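Local structure of flap endonuclease 1 (Methanocaldococcus jannaschii, 1A76) at residues 281-286 with 300-305. The protein cleaves 5' flaps in DNA as a structure-specific, magnesium-dependent endonuclease and also acts as a 5'-3' exonuclease in DNA replication and repair. Residues are numbered along the deposited sequence; the frame is centred on the assembly and turned at random.
Sequences PDKEGI and RVKKHV
The carbonyl group of Val305 is met at its oxygen by two side chains of 281-286: the Pro281 ring, through CG, with 4.2 Å from Pro281 CG to Val305 O, and the aliphatic part of Lys283, whose CE lies 3.5 Å from Val305 O. The carboxylate of Asp282 is engaged within its own segment: Gly285 N donates to Asp282 OD1 from above the carboxylate plane, 65° out of it, over 3.0 Å. This is an N-cap bond at the start of helix 283-292, whose first turn also has the backbone bond from Ile286 N to Asp282 O. On the other segment, the His304 ring packs edge-to-face with Tyr63 of helix 56-70. The two segments thus join consecutive helices, the start of 283-292 packing on the flank of 298-315, in the XPG/RAD2-family nuclease and away from its metal sites. No hydrogen bond crosses between them, and the apolar part rests on Ile286. With chi1 at -71°, Ile286 CG2 points away from the backbone N and meets Val305 CG1 at 3.5 Å, a close approach for two methyl groups, and Val301 CG1 at 4.0 Å. The side chains of Ile286 and Val305 run antiparallel past one another, while that of Val301 lies at a slant to Ile286. Leu141 and Met142 cover Ile286 further, and Phe62 touches Val305. Beside this apolar patch the extended chain of Lys283 passes Val305, CG lying 4.2 Å from Val305 CG2, and places Lys283 NZ 4.6 Å from Lys302 NZ. Both ammonium groups form salt bridges with Asp306 OD1, a shared carboxylate oxygen that probably balances the two neighbouring positive charges.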
loop_
_atom_site.group_PDB
_atom_site.type_symbol
_atom_site.label_atom_id
_atom_site.label_comp_id
_atom_site.label_asym_id
_atom_site.label_seq_id
_atom_site.Cartn_x
_atom_site.Cartn_y
_atom_site.Cartn_z
ATOM N N PRO A 281 0.488 -22.995 8.582
ATOM C CA PRO A 281 -0.856 -22.444 8.814
ATOM C C PRO A 281 -1.728 -23.219 9.807
ATOM O O PRO A 281 -1.684 -24.455 9.856
ATOM C CB PRO A 281 -1.486 -22.431 7.425
ATOM C CG PRO A 281 -0.774 -23.518 6.675
ATOM C CD PRO A 281 0.604 -23.648 7.263
ATOM N N ASP A 282 -2.514 -22.480 10.591
ATOM C CA ASP A 282 -3.425 -23.075 11.557
ATOM C C ASP A 282 -4.686 -23.356 10.744
ATOM O O ASP A 282 -5.571 -22.503 10.633
ATOM C CB ASP A 282 -3.711 -22.081 12.701
ATOM C CG ASP A 282 -4.833 -22.542 13.628
ATOM O OD1 ASP A 282 -5.394 -23.646 13.417
ATOM O OD2 ASP A 282 -5.162 -21.787 14.577
ATOM N N LYS A 283 -4.735 -24.551 10.154
ATOM C CA LYS A 283 -5.844 -24.974 9.313
ATOM C C LYS A 283 -7.217 -24.799 9.953
ATOM O O LYS A 283 -8.138 -24.316 9.309
ATOM C CB LYS A 283 -5.666 -26.434 8.892
ATOM C CG LYS A 283 -4.440 -26.698 8.008
ATOM C CD LYS A 283 -4.444 -28.127 7.474
ATOM C CE LYS A 283 -3.490 -28.278 6.287
ATOM N NZ LYS A 283 -3.313 -29.708 5.877
ATOM N N GLU A 284 -7.340 -25.194 11.215
ATOM C CA GLU A 284 -8.602 -25.115 11.948
ATOM C C GLU A 284 -9.072 -23.682 12.168
ATOM O O GLU A 284 -10.253 -23.367 11.987
ATOM C CB GLU A 284 -8.456 -25.812 13.310
ATOM C CG GLU A 284 -8.305 -27.333 13.242
ATOM C CD GLU A 284 -6.953 -27.753 12.705
ATOM O OE1 GLU A 284 -5.945 -27.136 13.113
ATOM O OE2 GLU A 284 -6.898 -28.684 11.872
ATOM N N GLY A 285 -8.144 -22.825 12.584
ATOM C CA GLY A 285 -8.470 -21.433 12.828
ATOM C C GLY A 285 -8.886 -20.719 11.560
ATOM O O GLY A 285 -9.762 -19.857 11.594
ATOM N N ILE A 286 -8.252 -21.062 10.442
ATOM C CA ILE A 286 -8.596 -20.440 9.170
ATOM C C ILE A 286 -10.011 -20.836 8.765
ATOM O O ILE A 286 -10.805 -19.990 8.328
ATOM C CB ILE A 286 -7.581 -20.841 8.053
ATOM C CG1 ILE A 286 -6.232 -20.149 8.323
ATOM C CG2 ILE A 286 -8.123 -20.449 6.697
ATOM C CD1 ILE A 286 -5.064 -20.712 7.554
ATOM N N ARG A 300 -13.608 -25.140 -0.901
ATOM C CA ARG A 300 -12.549 -24.298 -1.447
ATOM C C ARG A 300 -11.517 -23.930 -0.398
ATOM O O ARG A 300 -10.319 -24.009 -0.644
ATOM C CB ARG A 300 -13.137 -23.021 -2.055
ATOM C CG ARG A 300 -12.158 -22.248 -2.915
ATOM C CD ARG A 300 -12.821 -21.044 -3.566
ATOM N NE ARG A 300 -13.573 -21.409 -4.763
ATOM C CZ ARG A 300 -14.900 -21.470 -4.828
ATOM N NH1 ARG A 300 -15.635 -21.187 -3.761
ATOM N NH2 ARG A 300 -15.494 -21.810 -5.962
ATOM N N VAL A 301 -11.975 -23.527 0.779
ATOM C CA VAL A 301 -11.036 -23.157 1.828
ATOM C C VAL A 301 -10.211 -24.374 2.253
ATOM O O VAL A 301 -8.985 -24.297 2.328
ATOM C CB VAL A 301 -11.770 -22.524 3.047
ATOM C CG1 VAL A 301 -10.749 -22.116 4.130
ATOM C CG2 VAL A 301 -12.558 -21.279 2.584
ATOM N N LYS A 302 -10.875 -25.501 2.497
ATOM C CA LYS A 302 -10.168 -26.712 2.905
ATOM C C LYS A 302 -9.045 -27.036 1.924
ATOM O O LYS A 302 -7.892 -27.254 2.308
ATOM C CB LYS A 302 -11.140 -27.893 2.977
ATOM C CG LYS A 302 -10.472 -29.241 3.250
ATOM C CD LYS A 302 -9.859 -29.261 4.641
ATOM C CE LYS A 302 -9.054 -30.536 4.902
ATOM N NZ LYS A 302 -7.864 -30.259 5.778
ATOM N N LYS A 303 -9.390 -27.055 0.645
ATOM C CA LYS A 303 -8.426 -27.358 -0.394
ATOM C C LYS A 303 -7.247 -26.390 -0.363
ATOM O O LYS A 303 -6.093 -26.792 -0.521
ATOM C CB LYS A 303 -9.108 -27.303 -1.761
ATOM C CG LYS A 303 -8.208 -27.691 -2.913
ATOM C CD LYS A 303 -8.881 -27.405 -4.240
ATOM C CE LYS A 303 -8.962 -28.657 -5.086
ATOM N NZ LYS A 303 -7.597 -29.163 -5.418
ATOM N N HIS A 304 -7.532 -25.113 -0.151
ATOM C CA HIS A 304 -6.463 -24.137 -0.134
ATOM C C HIS A 304 -5.593 -24.132 1.105
ATOM O O HIS A 304 -4.388 -23.920 0.993
ATOM C CB HIS A 304 -7.025 -22.747 -0.409
ATOM C CG HIS A 304 -7.411 -22.554 -1.839
ATOM N ND1 HIS A 304 -6.546 -22.040 -2.781
ATOM C CD2 HIS A 304 -8.544 -22.876 -2.505
ATOM C CE1 HIS A 304 -7.131 -22.054 -3.964
ATOM N NE2 HIS A 304 -8.343 -22.555 -3.823
ATOM N N VAL A 305 -6.175 -24.371 2.281
ATOM C CA VAL A 305 -5.360 -24.390 3.502
ATOM C C VAL A 305 -4.443 -25.611 3.457
ATOM O O VAL A 305 -3.343 -25.592 4.011
ATOM C CB VAL A 305 -6.230 -24.419 4.809
ATOM C CG1 VAL A 305 -7.148 -23.197 4.850
ATOM C CG2 VAL A 305 -7.055 -25.701 4.886
#